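PDB 3WFI: 2-dehydropantoate 2-reductase from Enterococcus faecium, which acts as a D-mandelate dehydrogenase of the ketopantoate reductase family, a Rossmann-fold, NADH-binding oxidoreductase that probably interconverts 2-keto acids and 2-hydroxy acids. Local coordinates for residues B[189-192]-B[193-197]; B[209-212]-B[213-216]. All coordinates share one frame; numbering follows the deposited sequence.

Contact 1: B[189-192]-B[193-197]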
ATOM      1  N   CYS B 189     -13.943   0.119  10.667  1.00 17.21           N
ATOM      2  CA  CYS B 189     -13.420   1.135   9.755  1.00 17.89           C
ATOM      3  C   CYS B 189     -12.251   1.893  10.413  1.00 17.91           C
ATOM      4  O   CYS B 189     -11.212   2.110   9.790  1.00 17.64           O
ATOM      5  CB  CYS B 189     -14.529   2.105   9.307  1.00 18.05           C
ATOM      6  SG  CYS B 189     -15.729   1.391   8.143  1.00 18.00           S
ATOM      7  N   VAL B 190     -12.402   2.257  11.682  1.00 18.64           N
ATOM      8  CA  VAL B 190     -11.287   2.848  12.440  1.00 18.65           C
ATOM      9  C   VAL B 190     -10.106   1.876  12.505  1.00 18.63           C
ATOM     10  O   VAL B 190      -8.956   2.266  12.300  1.00 18.28           O
ATOM     11  CB  VAL B 190     -11.703   3.234  13.881  1.00 19.45           C
ATOM     12  CG1 VAL B 190     -10.529   3.856  14.619  1.00 19.91           C
ATOM     13  CG2 VAL B 190     -12.906   4.173  13.871  1.00 19.71           C
ATOM     14  N   ASN B 191     -10.394   0.607  12.785  1.00 19.35           N
ATOM     15  CA  ASN B 191      -9.342  -0.404  12.919  1.00 20.25           C
ATOM     16  C   ASN B 191      -8.706  -0.751  11.573  1.00 19.32           C
ATOM     17  O   ASN B 191      -7.543  -1.139  11.525  1.00 20.13           O
ATOM     18  CB  ASN B 191      -9.861  -1.668  13.588  1.00 21.67           C
ATOM     19  CG  ASN B 191     -10.222  -1.446  15.045  1.00 23.26           C
ATOM     20  OD1 ASN B 191      -9.728  -0.519  15.699  1.00 24.77           O
ATOM     21  ND2 ASN B 191     -11.117  -2.272  15.548  1.00 24.91           N
ATOM     22  N   GLY B 192      -9.468  -0.576  10.497  1.00 18.97           N
ATOM     23  CA  GLY B 192      -8.982  -0.816   9.150  1.00 18.24           C
ATOM     24  C   GLY B 192      -8.280   0.350   8.475  1.00 18.26           C
ATOM     25  O   GLY B 192      -7.855   0.227   7.325  1.00 17.89           O
ATOM     26  N   THR B 193      -8.156   1.481   9.179  1.00 18.23           N
ATOM     27  CA  THR B 193      -7.493   2.661   8.645  1.00 18.42           C
ATOM     28  C   THR B 193      -6.295   3.057   9.489  1.00 18.70           C
ATOM     29  O   THR B 193      -5.179   3.061   8.997  1.00 18.03           O
ATOM     30  CB  THR B 193      -8.455   3.856   8.493  1.00 18.40           C
ATOM     31  OG1 THR B 193      -9.173   4.085   9.715  1.00 17.60           O
ATOM     32  CG2 THR B 193      -9.443   3.584   7.383  1.00 18.34           C
ATOM     33  N   MET B 194      -6.528   3.377  10.761  1.00 19.39           N
ATOM     34  CA  MET B 194      -5.462   3.880  11.623  1.00 20.00           C
ATOM     35  C   MET B 194      -4.346   2.859  11.801  1.00 20.23           C
ATOM     36  O   MET B 194      -3.164   3.199  11.666  1.00 21.20           O
ATOM     37  CB  MET B 194      -6.028   4.272  13.002  1.00 20.72           C
ATOM     38  CG  MET B 194      -7.028   5.414  12.982  1.00 21.29           C
ATOM     39  SD  MET B 194      -6.399   6.947  12.238  1.00 22.08           S
ATOM     40  CE  MET B 194      -7.224   6.886  10.639  1.00 22.31           C
ATOM     41  N   ASN B 195      -4.726   1.610  12.061  1.00 18.98           N
ATOM     42  CA  ASN B 195      -3.769   0.544  12.345  1.00 18.60           C
ATOM     43  C   ASN B 195      -2.776   0.295  11.202  1.00 17.84           C
ATOM     44  O   ASN B 195      -1.568   0.464  11.383  1.00 16.40           O
ATOM     45  CB  ASN B 195      -4.492  -0.754  12.690  1.00 18.76           C
ATOM     46  CG  ASN B 195      -4.909  -0.825  14.151  1.00 20.06           C
ATOM     47  OD1 ASN B 195      -4.127  -0.483  15.058  1.00 21.88           O
ATOM     48  ND2 ASN B 195      -6.133  -1.276  14.389  1.00 19.12           N
ATOM     49  N   GLY B 196      -3.283  -0.141  10.050  1.00 16.61           N
ATOM     50  CA  GLY B 196      -2.435  -0.433   8.889  1.00 15.79           C
ATOM     51  C   GLY B 196      -1.615   0.733   8.383  1.00 15.62           C
ATOM     52  O   GLY B 196      -0.414   0.576   8.113  1.00 15.07           O
ATOM     53  N   LEU B 197      -2.246   1.901   8.249  1.00 15.40           N
ATOM     54  CA  LEU B 197      -1.564   3.087   7.715  1.00 16.03           C
ATOM     55  C   LEU B 197      -0.450   3.563   8.622  1.00 16.99           C
ATOM     56  O   LEU B 197       0.644   3.885   8.148  1.00 17.10           O
ATOM     57  CB  LEU B 197      -2.563   4.229   7.446  1.00 15.89           C
ATOM     58  CG  LEU B 197      -3.604   3.947   6.369  1.00 15.46           C
ATOM     59  CD1 LEU B 197      -4.641   5.052   6.317  1.00 15.61           C
ATOM     60  CD2 LEU B 197      -2.971   3.729   4.987  1.00 15.35           C
TER
HETATM   61  O   HOH W   1      -5.723  -1.504   9.455  1.00 17.70           O

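Contact 2: B[209-212]-B[213-216]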
ATOM      1  N   GLY B 209      -2.498  12.089  10.212  1.00 20.30           N
ATOM      2  CA  GLY B 209      -3.454  13.142   9.898  1.00 21.54           C
ATOM      3  C   GLY B 209      -2.857  14.406   9.310  1.00 22.04           C
ATOM      4  O   GLY B 209      -3.526  15.119   8.577  1.00 21.82           O
ATOM      5  N   LYS B 210      -1.589  14.673   9.610  1.00 23.95           N
ATOM      6  CA  LYS B 210      -0.874  15.798   9.008  1.00 25.45           C
ATOM      7  C   LYS B 210      -0.469  15.585   7.544  1.00 24.24           C
ATOM      8  O   LYS B 210      -0.056  16.544   6.883  1.00 24.61           O
ATOM      9  CB  LYS B 210       0.366  16.133   9.834  1.00 27.89           C
ATOM     10  CG  LYS B 210       0.017  16.650  11.205  1.00 31.03           C
ATOM     11  CD  LYS B 210       1.260  17.098  11.957  1.00 33.44           C
ATOM     12  CE  LYS B 210       1.129  16.819  13.441  1.00 35.87           C
ATOM     13  NZ  LYS B 210       2.316  17.356  14.157  1.00 37.94           N
ATOM     14  N   THR B 211      -0.612  14.369   7.011  1.00 21.93           N
ATOM     15  CA  THR B 211      -0.244  14.131   5.610  1.00 20.42           C
ATOM     16  C   THR B 211      -1.344  14.576   4.633  1.00 19.99           C
ATOM     17  O   THR B 211      -2.521  14.603   4.993  1.00 20.43           O
ATOM     18  CB  THR B 211       0.132  12.656   5.386  1.00 20.14           C
ATOM     19  OG1 THR B 211      -1.037  11.827   5.468  1.00 19.66           O
ATOM     20  CG2 THR B 211       1.153  12.204   6.442  1.00 19.82           C
ATOM     21  N   SER B 212      -0.955  14.904   3.400  1.00 18.55           N
ATOM     22  CA  SER B 212      -1.873  15.471   2.418  1.00 18.51           C
ATOM     23  C   SER B 212      -2.836  14.430   1.864  1.00 18.24           C
ATOM     24  O   SER B 212      -3.913  14.789   1.399  1.00 19.27           O
ATOM     25  CB  SER B 212      -1.111  16.090   1.249  1.00 18.71           C
ATOM     26  OG  SER B 212      -0.264  15.129   0.641  1.00 19.02           O
ATOM     27  N   THR B 213      -2.459  13.156   1.932  1.00 17.67           N
ATOM     28  CA  THR B 213      -3.254  12.062   1.341  1.00 17.65           C
ATOM     29  C   THR B 213      -4.007  11.179   2.345  1.00 17.56           C
ATOM     30  O   THR B 213      -4.721  10.247   1.944  1.00 18.09           O
ATOM     31  CB  THR B 213      -2.357  11.151   0.468  1.00 17.35           C
ATOM     32  OG1 THR B 213      -1.238  10.688   1.231  1.00 17.74           O
ATOM     33  CG2 THR B 213      -1.872  11.911  -0.782  1.00 17.19           C
ATOM     34  N   ALA B 214      -3.850  11.438   3.645  1.00 18.30           N
ATOM     35  CA  ALA B 214      -4.506  10.605   4.655  1.00 18.25           C
ATOM     36  C   ALA B 214      -6.025  10.576   4.423  1.00 18.05           C
ATOM     37  O   ALA B 214      -6.650   9.535   4.514  1.00 17.43           O
ATOM     38  CB  ALA B 214      -4.162  11.082   6.063  1.00 18.69           C
ATOM     39  N   HIS B 215      -6.609  11.713   4.086  1.00 18.36           N
ATOM     40  CA  HIS B 215      -8.052  11.759   3.897  1.00 18.78           C
ATOM     41  C   HIS B 215      -8.479  10.854   2.743  1.00 18.04           C
ATOM     42  O   HIS B 215      -9.413  10.081   2.874  1.00 16.87           O
ATOM     43  CB  HIS B 215      -8.556  13.190   3.672  1.00 20.04           C
ATOM     44  CG  HIS B 215      -9.995  13.242   3.276  1.00 21.16           C
ATOM     45  ND1 HIS B 215     -11.014  13.011   4.173  1.00 22.34           N
ATOM     46  CD2 HIS B 215     -10.588  13.470   2.082  1.00 21.74           C
ATOM     47  CE1 HIS B 215     -12.175  13.091   3.547  1.00 22.45           C
ATOM     48  NE2 HIS B 215     -11.944  13.360   2.275  1.00 22.52           N
ATOM     49  N   LYS B 216      -7.764  10.946   1.624  1.00 17.83           N
ATOM     50  CA  LYS B 216      -8.063  10.120   0.483  1.00 17.41           C
ATOM     51  C   LYS B 216      -7.936   8.629   0.832  1.00 16.03           C
ATOM     52  O   LYS B 216      -8.775   7.819   0.440  1.00 15.16           O
ATOM     53  CB  LYS B 216      -7.172  10.482  -0.697  1.00 17.82           C
ATOM     54  CG  LYS B 216      -7.240   9.500  -1.861  1.00 18.84           C
ATOM     55  CD  LYS B 216      -8.630   9.462  -2.503  1.00 19.90           C
ATOM     56  CE  LYS B 216      -8.607   8.775  -3.866  1.00 20.04           C
ATOM     57  NZ  LYS B 216      -8.046   7.408  -3.782  1.00 20.90           N
TER
HETATM   58  O   HOH W   2      -5.262  14.204   4.508  1.00 17.95           O
HETATM   59  O   HOH W   3      -6.311  13.426   1.060  1.00 19.54           O

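Contact 1: B[189-192]-B[193-197]
The junction between helices 180-191 and 194-201, inside the C-terminal helical domain of the ketopantoate reductase family, is where V190 and N191 meet M194 and N195 four residues on, across the break at G192 and T193. V190 O accepts M194 N at 3.1 Å and, more weakly, T193 N. T193 OG1 stands between its own backbone N and carbonyl carbon (chi1 51°), which brings it to 2.8 Å from C189 O and 3.2 Å from V190 O; its single proton can serve one at a time. N195 runs alongside N191, the two amide planes 32° apart. N195 ND2 donates to N191 O at 3.2 Å, in the carbonyl plane on a lone pair, while N195 OD1 is held by M261 N and N191 OD1 accepts from K187 NZ. A water donates to N191 O and accepts from G196 N. V190 CG1 rests 4.2 Å from M194 CG, both side chains packing on C248. Gripped at both ends of its amide, N195 is fixed in rotation, with its side chain about 7 Å from that of E273, which binds NAD(+) in this protein (none is bound to this chain). N191 O thus takes a side-chain amide and a water in place of a backbone N-H.

Contact 2: B[209-212]-B[213-216]
T213, S212 and A214 carry this turn, with T211 beside A214. T213 follows S212 directly, its methyl CG2 3.9 Å from S212 OG. The S212 side chain, at chi1 57°, puts OG 3.2 Å from T213 N, at a poor angle for a hydrogen bond. The polar ends here turn to the second subunit: S212 OG hydrogen-bonds to its D307 OD2, T213 OG1 to its E300 O, and K216 NZ forms a salt bridge with its E300 OE2, while A304 of that subunit packs against T211 and T213. A214 turns its methyl back toward T211, whose OG1 comes within 3.3 Å of A214 CB. G209 CA lies farther off, at 4.4 Å from the same A214 CB. The segment is the link between helices 205-209 and 214-231, and its last residues form the first turn of the longer helix. Two waters extend the backbone pattern there: one donates to T211 O at 2.8 Å and accepts from H215 N at 2.9 Å, the other joins S212 O to K216 N in the same way. The first amides of a helix have no carbonyl partner within it; for H215 and K216 water joins the N-H to a linker carbonyl. Within the chain, T211 OG1 is hydrogen-bonded to L208 O, three residues earlier, and H215 ND1 hydrogen-bonds to E246 OE2.

Both contacts are short breaks between consecutive helices of the C-terminal domain, their centres 13 Å apart and their nearest atoms about 5 Å apart without touching. Contact 1 is buried and joins helix 180-191 to 194-201 by direct bonds to carbonyls, with one water; contact 2 lies farther out and is only partly buried, with two waters as its bridges between linker and helix 214-231. That helix also connects them, since V218 and V222 pack on M194 and C189. Contact 1 meets the second subunit only through L197 packing on F297, whereas contact 2 adds hydrogen bonds and a salt bridge. NAD(+)-binding residues lie near contact 1, not contact 2.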